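Local coordinates for protein homoaconitase small subunit (Methanocaldococcus jannaschii, PDB 2PKP) that forms, with its large-subunit partner, a hydro-lyase that reversibly dehydrates (R)-homocitrate to cis-homoaconitate and hydrates that to homoisocitrate in 2-oxosuberate biosynthesis, at residues F91-I103 and P139-L152. Numbering follows the deposited sequence.
Sequences FYRNAINVGLIPI and PKGLEREILAAGGL
Ile96 and Leu147 cross at about a right angle between two helices of this LeuD-family, swivel-type small subunit; the axes of 91-98 and 141-148 run 41° apart and approach to 8.3 Å. Their methyls touch, with Ile96 CD1 only 3.5 Å from Leu147 CD1, tighter than usual carbon contact. The other branch, Leu147 CD2, sits 3.6 Å from Leu100 O, bringing the same residue against the turn that leads into strand 101-104. Ile96 CG2, anti to its own N, faces Ile146 CG2 at 3.8 Å. At the other end the Tyr92 ring stands 79° from the Glu143 carboxylate: OE1 meets the ring edge near its plane, and the hydroxyl gives OE1 a weak hydrogen bond. Within the same segment Pro102 CG lies over one ring face, offset toward the rim, while Tyr92 OH reaches Pro139 CG at 3.5 Å. A leucine here, lacking hydroxyl and ring, would probably leave Glu143 OE1 without its weak donor, free the carboxylate to turn and open a gap beside Pro102 and Pro139. Gly99 and Gly150 each end a helix in a Schellman motif, and a CB on Gly99 would clash with Gly150 O. Next to these turns, Asn97 and Leu152 side chains lie alongside, pointing the same way; Leu152 N donates to Asn97 O at 2.8 Å, nearly straight (161°) but from above the carbonyl plane.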
loop_
_atom_site.group_PDB
_atom_site.type_symbol
_atom_site.label_atom_id
_atom_site.label_comp_id
_atom_site.label_asym_id
_atom_site.label_seq_id
_atom_site.Cartn_x
_atom_site.Cartn_y
_atom_site.Cartn_z
ATOM N N PHE A 91 12.521 14.415 10.624
ATOM C CA PHE A 91 11.829 13.162 10.350
ATOM C C PHE A 91 10.679 13.412 9.379
ATOM O O PHE A 91 10.496 12.678 8.414
ATOM C CB PHE A 91 11.270 12.559 11.639
ATOM C CG PHE A 91 10.456 11.315 11.414
ATOM C CD1 PHE A 91 11.069 10.067 11.363
ATOM C CD2 PHE A 91 9.081 11.397 11.202
ATOM C CE1 PHE A 91 10.326 8.912 11.104
ATOM C CE2 PHE A 91 8.324 10.246 10.941
ATOM C CZ PHE A 91 8.953 9.002 10.892
ATOM N N TYR A 92 9.909 14.461 9.654
ATOM C CA TYR A 92 8.760 14.822 8.832
ATOM C C TYR A 92 9.158 14.954 7.367
ATOM O O TYR A 92 8.496 14.419 6.474
ATOM C CB TYR A 92 8.171 16.145 9.320
ATOM C CG TYR A 92 6.846 16.494 8.687
ATOM C CD1 TYR A 92 5.644 16.104 9.282
ATOM C CD2 TYR A 92 6.789 17.199 7.487
ATOM C CE1 TYR A 92 4.427 16.408 8.704
ATOM C CE2 TYR A 92 5.572 17.510 6.896
ATOM C CZ TYR A 92 4.396 17.112 7.507
ATOM O OH TYR A 92 3.185 17.417 6.926
ATOM N N ARG A 93 10.248 15.675 7.133
ATOM C CA ARG A 93 10.747 15.899 5.786
ATOM C C ARG A 93 11.153 14.583 5.130
ATOM O O ARG A 93 10.774 14.309 3.988
ATOM C CB ARG A 93 11.942 16.859 5.831
ATOM C CG ARG A 93 12.568 17.144 4.476
ATOM C CD ARG A 93 13.747 18.101 4.598
ATOM N NE ARG A 93 14.896 17.513 5.287
ATOM C CZ ARG A 93 15.603 16.490 4.819
ATOM N NH1 ARG A 93 15.281 15.933 3.660
ATOM N NH2 ARG A 93 16.643 16.029 5.506
ATOM N N ASN A 94 11.917 13.769 5.853
ATOM C CA ASN A 94 12.358 12.482 5.323
ATOM C C ASN A 94 11.170 11.588 5.005
ATOM O O ASN A 94 11.155 10.901 3.981
ATOM C CB ASN A 94 13.285 11.770 6.315
ATOM C CG ASN A 94 14.630 12.463 6.457
ATOM O OD1 ASN A 94 15.049 13.215 5.574
ATOM N ND2 ASN A 94 15.320 12.201 7.562
ATOM N N ALA A 95 10.173 11.599 5.884
ATOM C CA ALA A 95 8.986 10.780 5.680
ATOM C C ALA A 95 8.320 11.158 4.358
ATOM O O ALA A 95 8.016 10.294 3.536
ATOM C CB ALA A 95 8.011 10.971 6.834
ATOM N N ILE A 96 8.093 12.453 4.166
ATOM C CA ILE A 96 7.476 12.951 2.939
ATOM C C ILE A 96 8.259 12.467 1.718
ATOM O O ILE A 96 7.687 11.960 0.752
ATOM C CB ILE A 96 7.462 14.500 2.898
ATOM C CG1 ILE A 96 6.620 15.061 4.049
ATOM C CG2 ILE A 96 6.930 14.980 1.550
ATOM C CD1 ILE A 96 5.152 14.701 3.978
ATOM N N ASN A 97 9.577 12.616 1.775
ATOM C CA ASN A 97 10.425 12.227 0.658
ATOM C C ASN A 97 10.487 10.745 0.295
ATOM O O ASN A 97 10.906 10.414 -0.811
ATOM C CB ASN A 97 11.831 12.794 0.857
ATOM C CG ASN A 97 11.854 14.313 0.755
ATOM O OD1 ASN A 97 11.065 14.906 0.015
ATOM N ND2 ASN A 97 12.765 14.945 1.480
ATOM N N VAL A 98 10.081 9.854 1.202
ATOM C CA VAL A 98 10.073 8.422 0.887
ATOM C C VAL A 98 8.647 7.920 0.710
ATOM O O VAL A 98 8.424 6.733 0.489
ATOM C CB VAL A 98 10.747 7.547 1.981
ATOM C CG1 VAL A 98 12.221 7.921 2.124
ATOM C CG2 VAL A 98 10.004 7.686 3.300
ATOM N N GLY A 99 7.679 8.825 0.814
ATOM C CA GLY A 99 6.289 8.425 0.649
ATOM C C GLY A 99 5.592 7.938 1.913
ATOM O O GLY A 99 4.534 7.315 1.841
ATOM N N LEU A 100 6.184 8.207 3.072
ATOM C CA LEU A 100 5.587 7.802 4.348
ATOM C C LEU A 100 4.751 8.986 4.822
ATOM O O LEU A 100 5.271 10.087 4.983
ATOM C CB LEU A 100 6.685 7.483 5.372
ATOM C CG LEU A 100 6.257 7.058 6.778
ATOM C CD1 LEU A 100 5.388 5.806 6.702
ATOM C CD2 LEU A 100 7.499 6.810 7.636
ATOM N N ILE A 101 3.464 8.758 5.056
ATOM C CA ILE A 101 2.564 9.837 5.459
ATOM C C ILE A 101 2.512 10.190 6.944
ATOM O O ILE A 101 2.085 9.393 7.779
ATOM C CB ILE A 101 1.119 9.540 4.998
ATOM C CG1 ILE A 101 1.102 9.269 3.492
ATOM C CG2 ILE A 101 0.211 10.726 5.324
ATOM C CD1 ILE A 101 -0.196 8.642 2.997
ATOM N N PRO A 102 2.941 11.408 7.289
ATOM C CA PRO A 102 2.922 11.844 8.683
ATOM C C PRO A 102 1.573 12.521 8.924
ATOM O O PRO A 102 1.227 13.494 8.247
ATOM C CB PRO A 102 4.075 12.845 8.764
ATOM C CG PRO A 102 4.732 12.814 7.373
ATOM C CD PRO A 102 3.629 12.400 6.456
ATOM N N ILE A 103 0.814 12.000 9.877
ATOM C CA ILE A 103 -0.493 12.551 10.202
ATOM C C ILE A 103 -0.497 13.090 11.633
ATOM O O ILE A 103 -0.040 12.414 12.553
ATOM C CB ILE A 103 -1.567 11.464 10.038
ATOM C CG1 ILE A 103 -1.670 11.087 8.556
ATOM C CG2 ILE A 103 -2.903 11.945 10.589
ATOM C CD1 ILE A 103 -2.441 9.837 8.303
ATOM N N PRO A 139 -0.659 16.292 5.340
ATOM C CA PRO A 139 0.249 17.210 4.648
ATOM C C PRO A 139 -0.467 17.970 3.522
ATOM O O PRO A 139 -1.405 17.458 2.906
ATOM C CB PRO A 139 1.339 16.277 4.117
ATOM C CG PRO A 139 1.335 15.143 5.099
ATOM C CD PRO A 139 -0.140 14.912 5.298
ATOM N N LYS A 140 -0.019 19.191 3.266
ATOM C CA LYS A 140 -0.600 20.029 2.223
ATOM C C LYS A 140 0.492 20.494 1.264
ATOM O O LYS A 140 1.653 20.099 1.385
ATOM C CB LYS A 140 -1.251 21.267 2.842
ATOM C CG LYS A 140 -2.353 20.990 3.844
ATOM C CD LYS A 140 -3.582 20.416 3.175
ATOM C CE LYS A 140 -4.725 20.320 4.167
ATOM N NZ LYS A 140 -4.322 19.539 5.365
ATOM N N GLY A 141 0.104 21.344 0.319
ATOM C CA GLY A 141 1.040 21.899 -0.642
ATOM C C GLY A 141 2.029 20.958 -1.303
ATOM O O GLY A 141 1.683 19.848 -1.706
ATOM N N LEU A 142 3.271 21.411 -1.421
ATOM C CA LEU A 142 4.320 20.619 -2.052
ATOM C C LEU A 142 4.465 19.232 -1.427
ATOM O O LEU A 142 4.570 18.227 -2.135
ATOM C CB LEU A 142 5.653 21.367 -1.977
ATOM C CG LEU A 142 6.845 20.671 -2.639
ATOM C CD1 LEU A 142 6.528 20.393 -4.104
ATOM C CD2 LEU A 142 8.084 21.543 -2.499
ATOM N N GLU A 143 4.467 19.179 -0.101
ATOM C CA GLU A 143 4.603 17.913 0.602
ATOM C C GLU A 143 3.513 16.934 0.199
ATOM O O GLU A 143 3.769 15.740 0.036
ATOM C CB GLU A 143 4.575 18.159 2.109
ATOM C CG GLU A 143 5.894 18.696 2.630
ATOM C CD GLU A 143 5.729 19.637 3.798
ATOM O OE1 GLU A 143 4.932 19.334 4.707
ATOM O OE2 GLU A 143 6.408 20.680 3.811
ATOM N N ARG A 144 2.295 17.440 0.032
ATOM C CA ARG A 144 1.187 16.587 -0.366
ATOM C C ARG A 144 1.437 16.037 -1.770
ATOM O O ARG A 144 1.172 14.866 -2.035
ATOM C CB ARG A 144 -0.134 17.366 -0.317
ATOM C CG ARG A 144 -1.355 16.577 -0.791
ATOM C CD ARG A 144 -2.655 17.281 -0.407
ATOM N NE ARG A 144 -2.634 18.696 -0.766
ATOM C CZ ARG A 144 -3.603 19.564 -0.482
ATOM N NH1 ARG A 144 -4.691 19.169 0.171
ATOM N NH2 ARG A 144 -3.478 20.835 -0.839
ATOM N N GLU A 145 1.964 16.878 -2.661
ATOM C CA GLU A 145 2.253 16.453 -4.035
ATOM C C GLU A 145 3.337 15.377 -4.059
ATOM O O GLU A 145 3.199 14.353 -4.735
ATOM C CB GLU A 145 2.696 17.647 -4.886
ATOM C CG GLU A 145 1.655 18.748 -5.009
ATOM C CD GLU A 145 2.085 19.867 -5.943
ATOM O OE1 GLU A 145 3.169 20.452 -5.722
ATOM O OE2 GLU A 145 1.334 20.162 -6.898
ATOM N N ILE A 146 4.415 15.611 -3.317
ATOM C CA ILE A 146 5.507 14.651 -3.246
ATOM C C ILE A 146 4.967 13.325 -2.715
ATOM O O ILE A 146 5.268 12.259 -3.260
ATOM C CB ILE A 146 6.639 15.170 -2.331
ATOM C CG1 ILE A 146 7.289 16.399 -2.979
ATOM C CG2 ILE A 146 7.667 14.069 -2.089
ATOM C CD1 ILE A 146 8.308 17.111 -2.110
ATOM N N LEU A 147 4.154 13.394 -1.662
ATOM C CA LEU A 147 3.561 12.193 -1.085
ATOM C C LEU A 147 2.697 11.479 -2.114
ATOM O O LEU A 147 2.779 10.260 -2.271
ATOM C CB LEU A 147 2.692 12.537 0.130
ATOM C CG LEU A 147 3.397 12.861 1.449
ATOM C CD1 LEU A 147 2.356 13.220 2.500
ATOM C CD2 LEU A 147 4.227 11.663 1.903
ATOM N N ALA A 148 1.859 12.246 -2.804
ATOM C CA ALA A 148 0.973 11.691 -3.818
ATOM C C ALA A 148 1.770 10.914 -4.867
ATOM O O ALA A 148 1.312 9.892 -5.379
ATOM C CB ALA A 148 0.176 12.809 -4.485
ATOM N N ALA A 149 2.965 11.397 -5.183
ATOM C CA ALA A 149 3.803 10.732 -6.169
ATOM C C ALA A 149 4.528 9.544 -5.547
ATOM O O ALA A 149 5.160 8.758 -6.253
ATOM C CB ALA A 149 4.812 11.719 -6.759
ATOM N N GLY A 150 4.441 9.419 -4.226
ATOM C CA GLY A 150 5.091 8.314 -3.540
ATOM C C GLY A 150 6.521 8.579 -3.100
ATOM O O GLY A 150 7.257 7.650 -2.757
ATOM N N GLY A 151 6.928 9.843 -3.103
ATOM C CA GLY A 151 8.283 10.164 -2.696
ATOM C C GLY A 151 8.929 11.182 -3.610
ATOM O O GLY A 151 8.438 11.438 -4.711
ATOM N N LEU A 152 10.037 11.758 -3.157
ATOM C CA LEU A 152 10.741 12.774 -3.926
ATOM C C LEU A 152 11.201 12.283 -5.296
ATOM O O LEU A 152 11.036 12.981 -6.301
ATOM C CB LEU A 152 11.937 13.289 -3.132
ATOM C CG LEU A 152 12.695 14.480 -3.728
ATOM C CD1 LEU A 152 11.726 15.616 -4.047
ATOM C CD2 LEU A 152 13.749 14.946 -2.738
#